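Local coordinates for protein glycosaminoglycan xylosylkinase (Hydra vulgaris, PDB 5XOM) that probably phosphorylates the linker xylose of glycosaminoglycan chains on proteoglycans, as a secretory-pathway kinase of the Fam20 family, at residues 321-324 with 325-329; 177-180 with 181-185; 188-191 with 192-195; 268-272 with 273-277. One frame throughout, in Å; residues are numbered along the deposited sequence.

Interaction 1 of 4, residues 321-324 with 325-329; sequences LRSS and TYNRL
The carbonyl oxygen Ser323 O takes the shortest of the three backbone bonds between 321-324 and 325-329, 3.0 Å from Asn327 N and nearly straight (163° at the hydrogen). It belongs to the first turn of helix 323-334: Tyr326 N to Arg322 O and Arg328 N to Ser324 O, both 3.1 Å, flank it in the i to i+4 series, with Arg322 as N-cap. Arg328 folds back over this turn. Its chain bends at chi3 (-60°), which lays the guanidinium beside Ser324; Ser324 O lies over one of its faces, and NH1 comes to 3.5 Å from Ser324 CB. A water that accepts from Arg328 NH1 at 3.0 Å also meets Ser324 OG, weakly, while NE is held by Leu145 O. On the apolar flank Leu321 spreads its two methyls: CD2 rests 3.7 Å from Tyr326 CB, and CD1 lies 3.9 Å from Thr325 CG2. Arg322 reaches away to salt bridges with Asp262, Asp265 and Asp391; Asp265 also binds Thr325 OG1. The bend from strand to helix thus sits between helix 259-273, which meets Leu321 and Leu329 through Ile268, helix 358-382, and strand 388-389, the parallel partner of strand 321-322.

Interaction 2 of 4, residues 177-180 with 181-185; sequences IKDK and DENLC
Asp179 sets its carboxylate across the side chain of Asn183, the two planes 66° apart, at the tip of a beta hairpin. The hairpin is of the 3:5 kind: a type I turn from Asp179 to Glu182 followed by a G1 bulge at Glu182, whose backbone is left-handed (phi 64°). Two main-chain bonds define it, Glu182 N to Asp179 O at 2.8 Å and Asp179 N to Asn183 O at 3.1 Å. With its CG between backbone N and carbonyl carbon, Asp179 turns its oxygens inward across the turn. OD1 receives Asn183 N from above the carboxylate plane at 2.8 Å and, weakly, Asp181 N; OD2 offers its syn lone pair to Asn183 ND2 at 3.0 Å, the donor's partner lying in the amide plane. One carboxylate therefore braces the loop from inside, and a water joins its OD2 to Asp181 OD2. Asn183 OD1 turns outward to Asn203 N. Below the turn, Ile177 and Cys185 form the antiparallel hydrogen-bonded pair, Ile177 CG1 packing against Cys185 CB, and Cys185 is fastened by a disulfide to Cys200 on the third strand of the sheet. On the face of Lys178 and Leu184, Lys178 and Glu182 run side by side, and Lys178 NZ meets the anti lone pair of Glu182 OE2 at 2.8 Å.

Interaction 3 of 4, residues 188-191 with 192-195; sequences GKCL and YCNR
Cys190 and Cys193 close a CXXC disulfide across a type I beta turn, and this sulfur side of the loop is tight while the Leu191-Tyr192 corner is loose and exposed. The two SG atoms are 2.0 Å apart, with a right-handed torsion of 96° about the S-S bond. The sulfurs reach each other by different first torsions: a chi1 of 77° leaves Cys190 SG flanked by its own N and C, whereas Cys193 SG stands anti to its own carbonyl carbon. Cys193 CB itself points in to the main chain, 3.2 Å from Cys190 N and 3.7 Å from Gly188 C. Gly188, with positive phi, brings only backbone to this packing. A single turn bond, Cys193 N to Cys190 O at 3.1 Å, supplements the covalent link; its donor stands well above the carbonyl plane. Disulfide and hydrogen bond thus join the same two residues. At the corner the contacts thin out: Leu191 CB lies over one face of the Tyr192 ring, 4.4 Å from CD1. The loop, between strands 184-186 and 199-200, leans on residues before strand 96-100, with Leu191 hydrogen-bonded through its backbone to Gly91, Tyr192 touching Thr92 and Cys193 touching Leu94. Beyond the turn, Asn194 donates through ND2 to Glu197 OE1 and, weakly, to Tyr192 O at 3.1 Å.

Interaction 4 of 4, residues 268-272 with 273-277; sequences IFDFL and IGNAD
Apolar packing begins with Ile273, whose CD1 meets the ring of Phe269 obliquely, 3.9 Å from CE2. A chi1 of 67° swings the longer branch of Ile273 back along the helix end, and CG1 itself lies 3.5 Å from both Phe269 O and Asp270 O. The Phe269 ring also stacks on His294 and, with Ile273, packs against Leu141 of helix 132-144. Among the backbone bonds, Ile273 N still makes the regular helical one to Phe269 O, stretched to 3.3 Å. One residue later the chain leaves helix 259-273 in a Schellman motif. Gly274, with positive phi (80°), is its C-prime residue; Asn275 N reaches back to Asp270 O at 2.9 Å, and Gly274 N pairs weakly with Phe271 O at 3.4 Å. Asp270 O also receives a weak bond from Gly274 N, so two amides converge on one carbonyl as the helix stops. In a kinase-like fold such a helix end would lead toward the catalytic loop, and residues 275-277 probably begin that loop here. Of the polar side chains, Asp270 lies beside Asn275 and points the same way, the carboxylate and amide planes 83° apart; Asp270 CB comes within 3.4 Å of Asn275 O, and Asp270 OD2 forms a salt bridge with Arg278. Further on, Asp277 OD2 bridges to Lys299 and OD1 bonds to Tyr231 OH.

Along the chain the order is interaction 2, interaction 3, interaction 4, interaction 1, all in the C-terminal Fam20 kinase region. Interactions 2 and 3 lie on the same side of the chain's centre, about 17 Å apart between centres, and touch through Ile177 and Arg195; the first is the hairpin of the three-stranded sheet, the second the loop to its last strand. Interactions 4 and 1 are also about 17 Å apart between centres, joined where Ile268 of helix 259-273 packs on Leu321 and Leu329. Interactions 1 and 2, about 49 Å apart centre to centre, lie on opposite sides of the chain's centre; buried interaction 4 sits near it, about 9 Å from interaction 3 at nearest atoms.

Interaction 1 of 4, residues 321-324 with 325-329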
loop_
_atom_site.group_PDB
_atom_site.type_symbol
_atom_site.label_atom_id
_atom_site.label_comp_id
_atom_site.label_asym_id
_atom_site.label_seq_id
_atom_site.Cartn_x
_atom_site.Cartn_y
_atom_site.Cartn_z
ATOM N N LEU A 321 -0.851 -29.129 -0.863
ATOM C CA LEU A 321 -1.427 -27.813 -1.084
ATOM C C LEU A 321 -0.865 -26.866 -0.047
ATOM O O LEU A 321 -0.892 -27.166 1.150
ATOM C CB LEU A 321 -2.960 -27.839 -1.005
ATOM C CG LEU A 321 -3.674 -26.490 -1.181
ATOM C CD1 LEU A 321 -3.311 -25.822 -2.507
ATOM C CD2 LEU A 321 -5.182 -26.654 -1.064
ATOM N N ARG A 322 -0.347 -25.735 -0.517
ATOM C CA ARG A 322 0.216 -24.746 0.387
ATOM C C ARG A 322 -0.862 -24.184 1.296
ATOM O O ARG A 322 -1.982 -23.904 0.862
ATOM C CB ARG A 322 0.880 -23.628 -0.405
ATOM C CG ARG A 322 1.251 -22.413 0.428
ATOM C CD ARG A 322 2.141 -21.454 -0.356
ATOM N NE ARG A 322 3.442 -22.032 -0.677
ATOM C CZ ARG A 322 3.922 -22.130 -1.907
ATOM N NH1 ARG A 322 3.222 -21.694 -2.955
ATOM N NH2 ARG A 322 5.121 -22.667 -2.119
ATOM N N SER A 323 -0.504 -24.003 2.570
ATOM C CA SER A 323 -1.484 -23.638 3.585
ATOM C C SER A 323 -2.147 -22.300 3.276
ATOM O O SER A 323 -3.371 -22.170 3.386
ATOM C CB SER A 323 -0.827 -23.618 4.965
ATOM O OG SER A 323 -1.741 -23.202 5.967
ATOM N N SER A 324 -1.353 -21.278 2.933
ATOM C CA SER A 324 -1.932 -19.966 2.641
ATOM C C SER A 324 -2.901 -20.031 1.462
ATOM O O SER A 324 -3.929 -19.342 1.456
ATOM C CB SER A 324 -0.836 -18.931 2.371
ATOM O OG SER A 324 0.060 -19.359 1.362
ATOM N N THR A 325 -2.579 -20.837 0.447
ATOM C CA THR A 325 -3.483 -21.002 -0.689
ATOM C C THR A 325 -4.812 -21.604 -0.244
ATOM O O THR A 325 -5.885 -21.126 -0.626
ATOM C CB THR A 325 -2.827 -21.879 -1.758
ATOM O OG1 THR A 325 -1.593 -21.282 -2.174
ATOM C CG2 THR A 325 -3.741 -22.005 -2.977
ATOM N N TYR A 326 -4.753 -22.660 0.572
ATOM C CA TYR A 326 -5.967 -23.288 1.084
ATOM C C TYR A 326 -6.819 -22.297 1.870
ATOM O O TYR A 326 -8.042 -22.241 1.699
ATOM C CB TYR A 326 -5.590 -24.482 1.957
ATOM C CG TYR A 326 -6.749 -25.173 2.638
ATOM C CD1 TYR A 326 -7.741 -25.809 1.901
ATOM C CD2 TYR A 326 -6.842 -25.199 4.025
ATOM C CE1 TYR A 326 -8.799 -26.448 2.531
ATOM C CE2 TYR A 326 -7.892 -25.834 4.662
ATOM C CZ TYR A 326 -8.866 -26.458 3.912
ATOM O OH TYR A 326 -9.913 -27.088 4.547
ATOM N N ASN A 327 -6.184 -21.503 2.733
ATOM C CA ASN A 327 -6.927 -20.531 3.528
ATOM C C ASN A 327 -7.636 -19.512 2.644
ATOM O O ASN A 327 -8.795 -19.164 2.897
ATOM C CB ASN A 327 -5.987 -19.835 4.511
ATOM C CG ASN A 327 -5.456 -20.783 5.569
ATOM O OD1 ASN A 327 -6.116 -21.761 5.929
ATOM N ND2 ASN A 327 -4.258 -20.499 6.071
ATOM N N ARG A 328 -6.960 -19.021 1.602
ATOM C CA ARG A 328 -7.594 -18.034 0.730
ATOM C C ARG A 328 -8.709 -18.665 -0.099
ATOM O O ARG A 328 -9.752 -18.040 -0.323
ATOM C CB ARG A 328 -6.547 -17.375 -0.172
ATOM C CG ARG A 328 -5.429 -16.662 0.601
ATOM C CD ARG A 328 -4.621 -15.697 -0.280
ATOM N NE ARG A 328 -3.962 -16.373 -1.396
ATOM C CZ ARG A 328 -2.745 -16.908 -1.342
ATOM N NH1 ARG A 328 -2.035 -16.852 -0.221
ATOM N NH2 ARG A 328 -2.235 -17.503 -2.413
ATOM N N LEU A 329 -8.517 -19.914 -0.541
ATOM C CA LEU A 329 -9.564 -20.611 -1.285
ATOM C C LEU A 329 -10.803 -20.826 -0.430
ATOM O O LEU A 329 -11.926 -20.806 -0.947
ATOM C CB LEU A 329 -9.058 -21.957 -1.804
ATOM C CG LEU A 329 -8.024 -21.953 -2.933
ATOM C CD1 LEU A 329 -7.734 -23.375 -3.374
ATOM C CD2 LEU A 329 -8.482 -21.115 -4.108
HETATM O O HOH W 1 0.876 -16.328 0.020
#

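Interaction 2 of 4, residues 177-180 with 181-185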
loop_
_atom_site.group_PDB
_atom_site.type_symbol
_atom_site.label_atom_id
_atom_site.label_comp_id
_atom_site.label_asym_id
_atom_site.label_seq_id
_atom_site.Cartn_x
_atom_site.Cartn_y
_atom_site.Cartn_z
ATOM N N ILE A 177 -1.552 -4.070 -43.334
ATOM C CA ILE A 177 -2.368 -4.237 -44.530
ATOM C C ILE A 177 -3.764 -3.710 -44.231
ATOM O O ILE A 177 -4.098 -3.386 -43.091
ATOM C CB ILE A 177 -2.465 -5.709 -44.988
ATOM C CG1 ILE A 177 -3.158 -6.547 -43.909
ATOM C CG2 ILE A 177 -1.099 -6.283 -45.340
ATOM C CD1 ILE A 177 -3.404 -7.983 -44.323
ATOM N N LYS A 178 -4.588 -3.638 -45.273
ATOM C CA LYS A 178 -6.011 -3.392 -45.110
ATOM C C LYS A 178 -6.778 -4.654 -45.466
ATOM O O LYS A 178 -6.366 -5.423 -46.337
ATOM C CB LYS A 178 -6.498 -2.215 -45.968
ATOM C CG LYS A 178 -5.782 -0.910 -45.682
ATOM C CD LYS A 178 -6.000 0.127 -46.774
ATOM C CE LYS A 178 -7.457 0.385 -47.071
ATOM N NZ LYS A 178 -7.581 1.422 -48.136
ATOM N N ASP A 179 -7.885 -4.876 -44.763
ATOM C CA ASP A 179 -8.756 -6.000 -45.062
ATOM C C ASP A 179 -9.797 -5.581 -46.104
ATOM O O ASP A 179 -9.787 -4.455 -46.607
ATOM C CB ASP A 179 -9.366 -6.555 -43.771
ATOM C CG ASP A 179 -10.428 -5.649 -43.157
ATOM O OD1 ASP A 179 -10.760 -4.586 -43.732
ATOM O OD2 ASP A 179 -10.930 -6.004 -42.071
ATOM N N LYS A 180 -10.714 -6.496 -46.426
ATOM C CA LYS A 180 -11.677 -6.221 -47.488
ATOM C C LYS A 180 -12.611 -5.064 -47.149
ATOM O O LYS A 180 -13.182 -4.459 -48.064
ATOM C CB LYS A 180 -12.485 -7.476 -47.825
ATOM C CG LYS A 180 -13.461 -7.923 -46.760
ATOM C CD LYS A 180 -13.979 -9.318 -47.063
ATOM C CE LYS A 180 -14.942 -9.788 -45.992
ATOM N NZ LYS A 180 -16.164 -8.930 -45.987
ATOM N N ASP A 181 -12.774 -4.733 -45.868
ATOM C CA ASP A 181 -13.573 -3.583 -45.468
ATOM C C ASP A 181 -12.713 -2.351 -45.230
ATOM O O ASP A 181 -13.208 -1.355 -44.701
ATOM C CB ASP A 181 -14.388 -3.892 -44.209
ATOM C CG ASP A 181 -15.344 -5.058 -44.400
ATOM O OD1 ASP A 181 -15.915 -5.189 -45.501
ATOM O OD2 ASP A 181 -15.521 -5.843 -43.444
ATOM N N GLU A 182 -11.442 -2.403 -45.632
ATOM C CA GLU A 182 -10.489 -1.295 -45.520
ATOM C C GLU A 182 -10.193 -0.920 -44.068
ATOM O O GLU A 182 -9.761 0.198 -43.781
ATOM C CB GLU A 182 -10.981 -0.074 -46.304
ATOM C CG GLU A 182 -11.307 -0.387 -47.757
ATOM C CD GLU A 182 -11.381 0.865 -48.607
ATOM O OE1 GLU A 182 -12.465 1.185 -49.124
ATOM O OE2 GLU A 182 -10.348 1.530 -48.770
ATOM N N ASN A 183 -10.341 -1.867 -43.142
ATOM C CA ASN A 183 -9.763 -1.706 -41.814
ATOM C C ASN A 183 -8.250 -1.862 -41.877
ATOM O O ASN A 183 -7.717 -2.638 -42.673
ATOM C CB ASN A 183 -10.330 -2.740 -40.841
ATOM C CG ASN A 183 -11.825 -2.614 -40.646
ATOM O OD1 ASN A 183 -12.332 -1.545 -40.303
ATOM N ND2 ASN A 183 -12.543 -3.704 -40.884
ATOM N N LEU A 184 -7.556 -1.128 -41.014
ATOM C CA LEU A 184 -6.108 -1.248 -40.936
ATOM C C LEU A 184 -5.760 -2.412 -40.023
ATOM O O LEU A 184 -6.297 -2.522 -38.913
ATOM C CB LEU A 184 -5.486 0.056 -40.431
ATOM C CG LEU A 184 -3.975 0.086 -40.221
ATOM C CD1 LEU A 184 -3.240 -0.242 -41.516
ATOM C CD2 LEU A 184 -3.571 1.467 -39.722
ATOM N N CYS A 185 -4.875 -3.289 -40.494
ATOM C CA CYS A 185 -4.522 -4.520 -39.799
ATOM C C CYS A 185 -3.010 -4.696 -39.823
ATOM O O CYS A 185 -2.299 -4.001 -40.551
ATOM C CB CYS A 185 -5.184 -5.745 -40.440
ATOM S SG CYS A 185 -6.910 -5.555 -40.969
HETATM O O HOH W 2 -13.592 -7.192 -42.349
#

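Interaction 3 of 4, residues 188-191 with 192-195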
loop_
_atom_site.group_PDB
_atom_site.type_symbol
_atom_site.label_atom_id
_atom_site.label_comp_id
_atom_site.label_asym_id
_atom_site.label_seq_id
_atom_site.Cartn_x
_atom_site.Cartn_y
_atom_site.Cartn_z
ATOM N N GLY A 188 2.272 -9.384 -38.426
ATOM C CA GLY A 188 3.484 -9.774 -37.702
ATOM C C GLY A 188 4.411 -10.703 -38.481
ATOM O O GLY A 188 4.222 -10.980 -39.666
ATOM N N LYS A 189 5.451 -11.181 -37.776
ATOM C CA LYS A 189 6.452 -12.060 -38.377
ATOM C C LYS A 189 6.780 -13.292 -37.534
ATOM O O LYS A 189 7.851 -13.887 -37.709
ATOM C CB LYS A 189 7.731 -11.276 -38.679
ATOM C CG LYS A 189 7.535 -10.245 -39.765
ATOM C CD LYS A 189 8.796 -9.468 -40.059
ATOM C CE LYS A 189 8.568 -8.581 -41.266
ATOM N NZ LYS A 189 8.178 -9.430 -42.435
ATOM N N CYS A 190 5.882 -13.696 -36.639
ATOM C CA CYS A 190 6.071 -14.873 -35.796
ATOM C C CYS A 190 5.947 -16.150 -36.633
ATOM O O CYS A 190 5.671 -16.116 -37.834
ATOM C CB CYS A 190 5.062 -14.850 -34.655
ATOM S SG CYS A 190 3.400 -15.338 -35.167
ATOM N N LEU A 191 6.155 -17.304 -35.982
ATOM C CA LEU A 191 6.214 -18.577 -36.704
ATOM C C LEU A 191 4.945 -18.832 -37.508
ATOM O O LEU A 191 5.007 -19.226 -38.679
ATOM C CB LEU A 191 6.434 -19.741 -35.743
ATOM C CG LEU A 191 7.745 -19.893 -34.985
ATOM C CD1 LEU A 191 7.613 -21.040 -33.977
ATOM C CD2 LEU A 191 8.924 -20.081 -35.951
ATOM N N TYR A 192 3.779 -18.640 -36.892
ATOM C CA TYR A 192 2.512 -18.884 -37.572
ATOM C C TYR A 192 1.901 -17.610 -38.122
ATOM O O TYR A 192 0.786 -17.645 -38.648
ATOM C CB TYR A 192 1.523 -19.550 -36.616
ATOM C CG TYR A 192 2.031 -20.854 -36.051
ATOM C CD1 TYR A 192 2.719 -21.746 -36.844
ATOM C CD2 TYR A 192 1.832 -21.187 -34.728
ATOM C CE1 TYR A 192 3.196 -22.939 -36.333
ATOM C CE2 TYR A 192 2.311 -22.385 -34.210
ATOM C CZ TYR A 192 2.991 -23.257 -35.017
ATOM O OH TYR A 192 3.471 -24.449 -34.509
ATOM N N CYS A 193 2.626 -16.499 -38.047
ATOM C CA CYS A 193 2.105 -15.235 -38.533
ATOM C C CYS A 193 2.100 -15.230 -40.056
ATOM O O CYS A 193 3.089 -15.610 -40.692
ATOM C CB CYS A 193 2.947 -14.088 -37.977
ATOM S SG CYS A 193 2.646 -13.746 -36.215
ATOM N N ASN A 194 0.976 -14.830 -40.643
ATOM C CA ASN A 194 0.901 -14.706 -42.092
ATOM C C ASN A 194 -0.229 -13.763 -42.470
ATOM O O ASN A 194 -1.143 -13.497 -41.683
ATOM C CB ASN A 194 0.713 -16.065 -42.777
ATOM C CG ASN A 194 -0.612 -16.696 -42.449
ATOM O OD1 ASN A 194 -1.617 -16.434 -43.109
ATOM N ND2 ASN A 194 -0.627 -17.537 -41.422
ATOM N N ARG A 195 -0.153 -13.297 -43.717
ATOM C CA ARG A 195 -1.038 -12.262 -44.236
ATOM C C ARG A 195 -2.507 -12.677 -44.205
ATOM O O ARG A 195 -3.393 -11.817 -44.142
ATOM C CB ARG A 195 -0.589 -11.912 -45.658
ATOM C CG ARG A 195 -1.574 -11.152 -46.515
ATOM C CD ARG A 195 -0.959 -10.863 -47.877
ATOM N NE ARG A 195 -1.394 -9.587 -48.432
ATOM C CZ ARG A 195 -0.628 -8.501 -48.482
ATOM N NH1 ARG A 195 0.618 -8.549 -48.028
ATOM N NH2 ARG A 195 -1.099 -7.375 -48.999
#

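Interaction 4 of 4, residues 268-272 with 273-277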
loop_
_atom_site.group_PDB
_atom_site.type_symbol
_atom_site.label_atom_id
_atom_site.label_comp_id
_atom_site.label_asym_id
_atom_site.label_seq_id
_atom_site.Cartn_x
_atom_site.Cartn_y
_atom_site.Cartn_z
ATOM N N ILE A 268 -4.048 -24.641 -10.069
ATOM C CA ILE A 268 -5.364 -24.183 -9.639
ATOM C C ILE A 268 -5.746 -22.909 -10.381
ATOM O O ILE A 268 -6.871 -22.768 -10.876
ATOM C CB ILE A 268 -5.378 -23.973 -8.114
ATOM C CG1 ILE A 268 -5.323 -25.320 -7.389
ATOM C CG2 ILE A 268 -6.600 -23.164 -7.681
ATOM C CD1 ILE A 268 -5.026 -25.197 -5.910
ATOM N N PHE A 269 -4.807 -21.964 -10.474
ATOM C CA PHE A 269 -5.067 -20.720 -11.188
ATOM C C PHE A 269 -5.342 -20.986 -12.664
ATOM O O PHE A 269 -6.287 -20.435 -13.237
ATOM C CB PHE A 269 -3.876 -19.780 -10.995
ATOM C CG PHE A 269 -3.908 -18.531 -11.841
ATOM C CD1 PHE A 269 -4.666 -17.434 -11.455
ATOM C CD2 PHE A 269 -3.123 -18.429 -12.985
ATOM C CE1 PHE A 269 -4.679 -16.273 -12.209
ATOM C CE2 PHE A 269 -3.125 -17.259 -13.750
ATOM C CZ PHE A 269 -3.909 -16.180 -13.355
ATOM N N ASP A 270 -4.544 -21.856 -13.288
ATOM C CA ASP A 270 -4.757 -22.177 -14.696
ATOM C C ASP A 270 -6.065 -22.923 -14.915
ATOM O O ASP A 270 -6.713 -22.749 -15.956
ATOM C CB ASP A 270 -3.581 -22.991 -15.236
ATOM C CG ASP A 270 -2.380 -22.122 -15.580
ATOM O OD1 ASP A 270 -2.574 -20.909 -15.853
ATOM O OD2 ASP A 270 -1.246 -22.640 -15.584
ATOM N N PHE A 271 -6.456 -23.762 -13.957
ATOM C CA PHE A 271 -7.715 -24.489 -14.074
ATOM C C PHE A 271 -8.906 -23.542 -14.025
ATOM O O PHE A 271 -9.877 -23.729 -14.770
ATOM C CB PHE A 271 -7.820 -25.548 -12.981
ATOM C CG PHE A 271 -9.184 -26.180 -12.877
ATOM C CD1 PHE A 271 -9.654 -27.037 -13.861
ATOM C CD2 PHE A 271 -10.013 -25.877 -11.814
ATOM C CE1 PHE A 271 -10.928 -27.610 -13.756
ATOM C CE2 PHE A 271 -11.279 -26.439 -11.714
ATOM C CZ PHE A 271 -11.735 -27.301 -12.678
ATOM N N LEU A 272 -8.866 -22.525 -13.152
ATOM C CA LEU A 272 -9.995 -21.599 -13.067
ATOM C C LEU A 272 -10.167 -20.794 -14.349
ATOM O O LEU A 272 -11.298 -20.514 -14.759
ATOM C CB LEU A 272 -9.852 -20.653 -11.873
ATOM C CG LEU A 272 -9.702 -21.297 -10.499
ATOM C CD1 LEU A 272 -9.046 -20.314 -9.531
ATOM C CD2 LEU A 272 -11.066 -21.789 -10.003
ATOM N N ILE A 273 -9.064 -20.395 -14.991
ATOM C CA ILE A 273 -9.175 -19.587 -16.204
ATOM C C ILE A 273 -9.232 -20.430 -17.471
ATOM O O ILE A 273 -9.497 -19.882 -18.553
ATOM C CB ILE A 273 -8.028 -18.558 -16.296
ATOM C CG1 ILE A 273 -6.675 -19.246 -16.494
ATOM C CG2 ILE A 273 -8.023 -17.667 -15.051
ATOM C CD1 ILE A 273 -5.512 -18.268 -16.637
ATOM N N GLY A 274 -9.026 -21.741 -17.372
ATOM C CA GLY A 274 -9.077 -22.598 -18.541
ATOM C C GLY A 274 -7.820 -22.584 -19.384
ATOM O O GLY A 274 -7.897 -22.815 -20.594
ATOM N N ASN A 275 -6.659 -22.323 -18.777
ATOM C CA ASN A 275 -5.381 -22.291 -19.485
ATOM C C ASN A 275 -4.768 -23.683 -19.429
ATOM O O ASN A 275 -4.177 -24.080 -18.420
ATOM C CB ASN A 275 -4.446 -21.249 -18.875
ATOM C CG ASN A 275 -3.046 -21.282 -19.486
ATOM O OD1 ASN A 275 -2.063 -20.905 -18.846
ATOM N ND2 ASN A 275 -2.952 -21.705 -20.734
ATOM N N ALA A 276 -4.888 -24.426 -20.528
ATOM C CA ALA A 276 -4.323 -25.759 -20.636
ATOM C C ALA A 276 -2.990 -25.762 -21.365
ATOM O O ALA A 276 -2.539 -26.822 -21.804
ATOM C CB ALA A 276 -5.304 -26.693 -21.335
ATOM N N ASP A 277 -2.339 -24.604 -21.490
ATOM C CA ASP A 277 -1.239 -24.442 -22.431
ATOM C C ASP A 277 0.052 -23.978 -21.759
ATOM O O ASP A 277 0.954 -23.483 -22.440
ATOM C CB ASP A 277 -1.662 -23.443 -23.514
ATOM C CG ASP A 277 -0.803 -23.518 -24.766
ATOM O OD1 ASP A 277 -0.624 -24.629 -25.310
ATOM O OD2 ASP A 277 -0.313 -22.458 -25.211
#